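Side-chain contacts in succinate-semialdehyde dehydrogenase (Streptococcus pyogenes MGAS1882, PDB 4OGD), which probably catalyses the oxidation of succinic semialdehyde to succinate and binds NADP+ as its cofactor: residues A[372-375]-A[376-380]; A[270-273]-A[274-277]; A[395-398]-A[399-403]. All blocks are in the same frame, centred on the assembly; numbering follows the deposited sequence.

Overall arrangement
All three contacts lie at the surface around the seven-stranded sheet, distinct from the six-stranded Rossmann-type sheet; by analogy with other aldehyde dehydrogenases, this would be the catalytic domain. Contact 2 is the turn leaving strand 268-272, while contacts 1 and 3 are the capped starts of helices 374-382 and 397-406. Contacts 1 and 2 have centres about 11 Å apart and pack directly, with Leu272 CD2 3.5 Å from Ser373 C. Contacts 1 and 3, centres about 15 Å apart, are joined by a probable hydrogen bond of 2.7 Å between Glu374 OE1 and His399 NE2. Contacts 2 and 3 do not touch, so contact 1 links them.

Contact 1: residues A[372-375]-A[376-380]; sequences SSEE and EAIEV
The N-terminus of helix 374-382 is capped by Ser373, whose OG accepts from Glu376 N at 3.1 Å. Serine suits this N-cap position because its short side chain can turn back on the first helical turn: with chi1 at 62°, OG sits between the backbone N and the carbonyl carbon, facing a peptide N-H that has no preceding turn to serve it. Glu376 has CG anti to the backbone N (chi1 -174°) and its chain runs out extended, carrying OE1 back past the cap to Ser372 N, a bond of 2.8 Å. Because the donor belongs to the residue before the N-cap, this is not the classical capping box, though it too folds the incoming chain onto the helix. Regular turns follow, Ala377 N bonding to Ser373 O at 3.0 Å and Ile378 N to Glu374 O at 3.1 Å. Ala377, buried, packs on Val371 and on Ile270 of strand 268-272, where a small side chain lets the helix lie close. The acidic Glu374, Glu375 and Glu376 would probably be favoured by the partial positive charge of the helix dipole at this end; Glu374 OE1 is also hydrogen-bonded to His399.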
loop_
_atom_site.group_PDB
_atom_site.type_symbol
_atom_site.label_atom_id
_atom_site.label_comp_id
_atom_site.label_asym_id
_atom_site.label_seq_id
_atom_site.Cartn_x
_atom_site.Cartn_y
_atom_site.Cartn_z
ATOM N N SER A 372 -17.636 -0.574 33.025
ATOM C CA SER A 372 -18.794 -0.035 33.735
ATOM C C SER A 372 -19.909 0.486 32.840
ATOM O O SER A 372 -20.986 0.845 33.327
ATOM C CB SER A 372 -18.362 1.065 34.715
ATOM O OG SER A 372 -17.682 0.504 35.821
ATOM N N SER A 373 -19.668 0.520 31.536
ATOM C CA SER A 373 -20.601 1.173 30.628
ATOM C C SER A 373 -20.257 0.792 29.200
ATOM O O SER A 373 -19.173 0.279 28.935
ATOM C CB SER A 373 -20.515 2.689 30.787
ATOM O OG SER A 373 -19.218 3.158 30.441
ATOM N N GLU A 374 -21.184 1.046 28.285
ATOM C CA GLU A 374 -20.934 0.797 26.876
ATOM C C GLU A 374 -19.871 1.751 26.354
ATOM O O GLU A 374 -19.029 1.376 25.524
ATOM C CB GLU A 374 -22.220 0.977 26.085
ATOM C CG GLU A 374 -22.057 0.719 24.595
ATOM C CD GLU A 374 -23.384 0.699 23.889
ATOM O OE1 GLU A 374 -24.179 -0.224 24.160
ATOM O OE2 GLU A 374 -23.647 1.626 23.099
ATOM N N GLU A 375 -19.901 2.988 26.840
ATOM C CA GLU A 375 -18.872 3.949 26.456
ATOM C C GLU A 375 -17.489 3.431 26.819
ATOM O O GLU A 375 -16.555 3.494 26.010
ATOM C CB GLU A 375 -19.117 5.308 27.113
ATOM C CG GLU A 375 -20.388 6.015 26.650
ATOM C CD GLU A 375 -21.617 5.655 27.470
ATOM O OE1 GLU A 375 -21.555 4.721 28.292
ATOM O OE2 GLU A 375 -22.658 6.319 27.293
ATOM N N GLU A 376 -17.356 2.890 28.027
ATOM C CA GLU A 376 -16.069 2.352 28.449
ATOM C C GLU A 376 -15.699 1.093 27.658
ATOM O O GLU A 376 -14.528 0.871 27.366
ATOM C CB GLU A 376 -16.057 2.079 29.950
ATOM C CG GLU A 376 -14.700 1.643 30.478
ATOM C CD GLU A 376 -14.622 1.720 31.980
ATOM O OE1 GLU A 376 -15.360 0.967 32.651
ATOM O OE2 GLU A 376 -13.840 2.559 32.490
ATOM N N ALA A 377 -16.691 0.277 27.310
ATOM C CA ALA A 377 -16.444 -0.916 26.496
ATOM C C ALA A 377 -15.742 -0.530 25.202
ATOM O O ALA A 377 -14.788 -1.188 24.789
ATOM C CB ALA A 377 -17.750 -1.636 26.184
ATOM N N ILE A 378 -16.230 0.540 24.578
ATOM C CA ILE A 378 -15.653 1.041 23.329
ATOM C C ILE A 378 -14.253 1.609 23.549
ATOM O O ILE A 378 -13.326 1.304 22.801
ATOM C CB ILE A 378 -16.573 2.100 22.690
ATOM C CG1 ILE A 378 -17.882 1.441 22.236
ATOM C CG2 ILE A 378 -15.873 2.805 21.516
ATOM C CD1 ILE A 378 -19.020 2.409 22.037
ATOM N N GLU A 379 -14.103 2.420 24.593
ATOM C CA GLU A 379 -12.800 2.965 24.986
ATOM C C GLU A 379 -11.750 1.867 25.193
ATOM O O GLU A 379 -10.632 1.951 24.666
ATOM C CB GLU A 379 -12.949 3.785 26.271
ATOM C CG GLU A 379 -11.666 4.473 26.739
ATOM C CD GLU A 379 -11.348 5.716 25.934
ATOM O OE1 GLU A 379 -12.288 6.302 25.353
ATOM O OE2 GLU A 379 -10.162 6.110 25.884
ATOM N N VAL A 380 -12.112 0.834 25.953
ATOM C CA VAL A 380 -11.200 -0.283 26.188
ATOM C C VAL A 380 -10.926 -1.049 24.888
ATOM O O VAL A 380 -9.782 -1.364 24.579
ATOM C CB VAL A 380 -11.720 -1.229 27.295
ATOM C CG1 VAL A 380 -10.837 -2.454 27.414
ATOM C CG2 VAL A 380 -11.758 -0.493 28.622
#

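Contact 2: residues A[270-273]-A[274-277]; sequences IVLD and KDYD
Val271 meets Tyr276 at about a right angle, one methyl group set against the edge of the aromatic ring. Val271 CG1 lies near the ring plane, 3.8 Å from Tyr276 CD1, so this is edge packing and not a contact over the face. The other methyl faces a different partner: Val271 CG2, anti to its own backbone N, lies 3.6 Å from Asp275 CB. A beta-branched valine suits the end of strand 268-272 because its two methyl groups can meet two consecutive residues of the turn at once. Tyr276 takes chi1 175°, which carries the ring away from the turn and leaves its CD1 edge against Val271, while the ring packs on Ile368 and Lys370 of strand 365-371.

Between strand and helix 276-288 the backbone makes two overlapping tight turns. Asp275 N donates to Leu272 O at 2.8 Å, and Tyr276 N to Asp273 O at a longer 3.2 Å. Both donors stand above the carbonyl plane instead of on a lone pair, as the sharp bend of the chain requires. Two waters complete the turn. One accepts from Leu272 N at 2.9 Å and donates to Asp275 OD2 at 2.8 Å, tying the carboxylate back to the strand end. The second donates to Asp273 O at 2.8 Å and accepts from Asp277 N. Asp273 OD1 forms a salt bridge with Lys370 of strand 365-371.

The chemistry divides the turn: a valine-tyrosine apolar patch faces the neighbouring strand, while the two waters serve Leu272 N, Asp273 O and Asp277 N, Asp275 OD2 holding the first of them. Asp275 and Asp277, about the start of helix 276-288, would probably also be favoured by the positive end of its dipole, whereas Asp273 has Lys370 to balance its charge.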
loop_
_atom_site.group_PDB
_atom_site.type_symbol
_atom_site.label_atom_id
_atom_site.label_comp_id
_atom_site.label_asym_id
_atom_site.label_seq_id
_atom_site.Cartn_x
_atom_site.Cartn_y
_atom_site.Cartn_z
ATOM N N ILE A 270 -14.992 -8.275 26.559
ATOM C CA ILE A 270 -15.304 -7.062 27.301
ATOM C C ILE A 270 -16.747 -7.157 27.796
ATOM O O ILE A 270 -17.674 -7.265 26.997
ATOM C CB ILE A 270 -15.068 -5.830 26.421
ATOM C CG1 ILE A 270 -13.592 -5.788 25.997
ATOM C CG2 ILE A 270 -15.423 -4.559 27.163
ATOM C CD1 ILE A 270 -13.240 -4.585 25.137
ATOM N N VAL A 271 -16.921 -7.157 29.116
ATOM C CA VAL A 271 -18.216 -7.459 29.720
ATOM C C VAL A 271 -18.607 -6.390 30.740
ATOM O O VAL A 271 -17.764 -5.877 31.475
ATOM C CB VAL A 271 -18.208 -8.872 30.355
ATOM C CG1 VAL A 271 -17.227 -8.948 31.501
ATOM C CG2 VAL A 271 -19.588 -9.257 30.829
ATOM N N LEU A 272 -19.887 -6.036 30.755
ATOM C CA LEU A 272 -20.398 -5.043 31.692
ATOM C C LEU A 272 -20.408 -5.588 33.128
ATOM O O LEU A 272 -20.577 -6.789 33.336
ATOM C CB LEU A 272 -21.788 -4.584 31.242
ATOM C CG LEU A 272 -21.747 -3.885 29.883
ATOM C CD1 LEU A 272 -23.090 -3.890 29.186
ATOM C CD2 LEU A 272 -21.269 -2.460 30.063
ATOM N N ASP A 273 -20.218 -4.703 34.108
ATOM C CA ASP A 273 -20.113 -5.100 35.515
ATOM C C ASP A 273 -21.250 -6.026 35.957
ATOM O O ASP A 273 -21.023 -7.031 36.634
ATOM C CB ASP A 273 -20.078 -3.855 36.411
ATOM C CG ASP A 273 -19.945 -4.201 37.880
ATOM O OD1 ASP A 273 -18.807 -4.448 38.331
ATOM O OD2 ASP A 273 -20.977 -4.229 38.587
ATOM N N LYS A 274 -22.466 -5.675 35.545
ATOM C CA LYS A 274 -23.681 -6.429 35.845
ATOM C C LYS A 274 -23.572 -7.889 35.410
ATOM O O LYS A 274 -24.105 -8.799 36.071
ATOM C CB LYS A 274 -24.850 -5.760 35.108
ATOM C CG LYS A 274 -26.196 -6.436 35.254
ATOM C CD LYS A 274 -27.270 -5.645 34.518
ATOM C CE LYS A 274 -28.663 -6.172 34.840
ATOM N NZ LYS A 274 -29.664 -5.074 34.762
ATOM N N ASP A 275 -22.867 -8.109 34.304
ATOM C CA ASP A 275 -22.802 -9.422 33.665
ATOM C C ASP A 275 -21.511 -10.170 33.972
ATOM O O ASP A 275 -21.308 -11.297 33.503
ATOM C CB ASP A 275 -22.911 -9.262 32.146
ATOM C CG ASP A 275 -24.230 -8.663 31.706
ATOM O OD1 ASP A 275 -25.284 -8.995 32.296
ATOM O OD2 ASP A 275 -24.214 -7.849 30.760
ATOM N N TYR A 276 -20.632 -9.552 34.750
ATOM C CA TYR A 276 -19.275 -10.075 34.905
ATOM C C TYR A 276 -19.198 -11.459 35.558
ATOM O O TYR A 276 -18.560 -12.368 35.021
ATOM C CB TYR A 276 -18.406 -9.063 35.658
ATOM C CG TYR A 276 -17.023 -9.557 35.985
ATOM C CD1 TYR A 276 -16.014 -9.547 35.024
ATOM C CD2 TYR A 276 -16.716 -10.027 37.256
ATOM C CE1 TYR A 276 -14.746 -9.990 35.325
ATOM C CE2 TYR A 276 -15.455 -10.471 37.563
ATOM C CZ TYR A 276 -14.473 -10.451 36.597
ATOM O OH TYR A 276 -13.210 -10.896 36.911
ATOM N N ASP A 277 -19.832 -11.629 36.717
ATOM C CA ASP A 277 -19.804 -12.928 37.378
ATOM C C ASP A 277 -20.446 -14.009 36.510
ATOM O O ASP A 277 -19.944 -15.132 36.417
ATOM C CB ASP A 277 -20.496 -12.862 38.743
ATOM C CG ASP A 277 -19.648 -12.186 39.796
ATOM O OD1 ASP A 277 -18.438 -11.989 39.568
ATOM O OD2 ASP A 277 -20.196 -11.866 40.869
HETATM O O HOH W 1 -21.901 -7.455 29.274
HETATM O O HOH W 2 -21.307 -9.419 38.024
#

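Contact 3: residues A[395-398]-A[399-403]; sequences SNQE and HAKAV
Lys401 lays its methylene chain across Gln397, with its CD 3.9 Å from Gln397 CG and its CG 3.3 Å from Gln397 O. The chain then bends at chi3 (64°), which brings the ammonium group round to the acid one turn earlier: Lys401 NZ donates to Glu398 OE2 at 2.9 Å, completing a salt bridge three residues apart. The nitrogen arrives on the syn side of the carboxylate, 16° out of its plane. Glu398 is folded at chi2 (-57°) to meet it. A long, flexible lysine suits this partly exposed place at the edge of the dimer contact, since its hydrocarbon part can lie on the helix while its charge reaches a neighbour.

At the N-terminus Asn396 is the N-cap. Its OD1 accepts from His399 N at 2.9 Å, in the amide carbonyl plane and on a lone pair, and asparagine is apt here because its side-chain carbonyl can turn back to this first-turn N-H, which has no earlier helical carbonyl to bond. The side chains of Asn396 and His399 cross at about a right angle, Asn396 CB lying 3.6 Å from His399 CB. The imidazole points on, its ND1 bonded to Asp241 and its NE2 to Glu374, so both ring nitrogens are engaged and the ring's rotation is fixed.

Helix 397-406 connects strands 391-393 and 411-414 in a beta-alpha-beta unit. Val403 packs on Glu374 and Ile378 of helix 374-382, while Gln397 and Lys401 pack on Ile454 and Tyr116 of the second subunit, placing the helix between a neighbouring helix and the dimer partner.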
loop_
_atom_site.group_PDB
_atom_site.type_symbol
_atom_site.label_atom_id
_atom_site.label_comp_id
_atom_site.label_asym_id
_atom_site.label_seq_id
_atom_site.Cartn_x
_atom_site.Cartn_y
_atom_site.Cartn_z
ATOM N N SER A 395 -28.685 -8.128 20.697
ATOM C CA SER A 395 -29.900 -8.621 20.048
ATOM C C SER A 395 -30.603 -7.544 19.227
ATOM O O SER A 395 -31.605 -7.816 18.564
ATOM C CB SER A 395 -30.869 -9.205 21.077
ATOM O OG SER A 395 -31.296 -8.205 21.982
ATOM N N ASN A 396 -30.096 -6.316 19.273
ATOM C CA ASN A 396 -30.653 -5.257 18.445
ATOM C C ASN A 396 -29.682 -4.945 17.317
ATOM O O ASN A 396 -28.561 -4.510 17.569
ATOM C CB ASN A 396 -30.940 -4.004 19.275
ATOM C CG ASN A 396 -31.611 -2.913 18.462
ATOM O OD1 ASN A 396 -30.967 -2.209 17.683
ATOM N ND2 ASN A 396 -32.919 -2.768 18.637
ATOM N N GLN A 397 -30.105 -5.176 16.076
ATOM C CA GLN A 397 -29.177 -5.080 14.946
ATOM C C GLN A 397 -28.625 -3.675 14.727
ATOM O O GLN A 397 -27.427 -3.510 14.478
ATOM C CB GLN A 397 -29.808 -5.629 13.667
ATOM C CG GLN A 397 -28.853 -5.674 12.487
ATOM C CD GLN A 397 -29.351 -6.586 11.391
ATOM O OE1 GLN A 397 -29.239 -7.807 11.487
ATOM N NE2 GLN A 397 -29.926 -5.998 10.349
ATOM N N GLU A 398 -29.480 -2.660 14.834
ATOM C CA GLU A 398 -29.010 -1.284 14.683
ATOM C C GLU A 398 -28.051 -0.876 15.804
ATOM O O GLU A 398 -27.083 -0.150 15.560
ATOM C CB GLU A 398 -30.180 -0.304 14.551
ATOM C CG GLU A 398 -30.872 -0.396 13.200
ATOM C CD GLU A 398 -29.917 -0.154 12.045
ATOM O OE1 GLU A 398 -29.264 0.912 12.024
ATOM O OE2 GLU A 398 -29.809 -1.031 11.162
ATOM N N HIS A 399 -28.310 -1.371 17.015
ATOM C CA HIS A 399 -27.425 -1.158 18.167
ATOM C C HIS A 399 -26.055 -1.771 17.887
ATOM O O HIS A 399 -25.013 -1.126 18.074
ATOM C CB HIS A 399 -28.057 -1.792 19.418
ATOM C CG HIS A 399 -27.341 -1.490 20.706
ATOM N ND1 HIS A 399 -27.692 -2.081 21.902
ATOM C CD2 HIS A 399 -26.311 -0.657 20.989
ATOM C CE1 HIS A 399 -26.903 -1.634 22.863
ATOM N NE2 HIS A 399 -26.057 -0.766 22.336
ATOM N N ALA A 400 -26.060 -3.019 17.429
ATOM C CA ALA A 400 -24.824 -3.732 17.111
ATOM C C ALA A 400 -24.009 -3.022 16.029
ATOM O O ALA A 400 -22.791 -2.872 16.163
ATOM C CB ALA A 400 -25.132 -5.158 16.687
ATOM N N LYS A 401 -24.677 -2.605 14.955
ATOM C CA LYS A 401 -23.999 -1.929 13.847
ATOM C C LYS A 401 -23.426 -0.586 14.278
ATOM O O LYS A 401 -22.352 -0.189 13.824
ATOM C CB LYS A 401 -24.962 -1.718 12.679
ATOM C CG LYS A 401 -25.353 -2.994 11.969
ATOM C CD LYS A 401 -26.611 -2.791 11.133
ATOM C CE LYS A 401 -26.389 -1.802 10.006
ATOM N NZ LYS A 401 -27.637 -1.485 9.250
ATOM N N ALA A 402 -24.143 0.111 15.154
ATOM C CA ALA A 402 -23.716 1.433 15.601
ATOM C C ALA A 402 -22.462 1.335 16.465
ATOM O O ALA A 402 -21.528 2.126 16.315
ATOM C CB ALA A 402 -24.840 2.129 16.355
ATOM N N VAL A 403 -22.442 0.365 17.373
ATOM C CA VAL A 403 -21.249 0.128 18.183
ATOM C C VAL A 403 -20.077 -0.357 17.327
ATOM O O VAL A 403 -18.944 0.096 17.507
ATOM C CB VAL A 403 -21.526 -0.865 19.325
ATOM C CG1 VAL A 403 -20.244 -1.151 20.087
ATOM C CG2 VAL A 403 -22.574 -0.280 20.270
#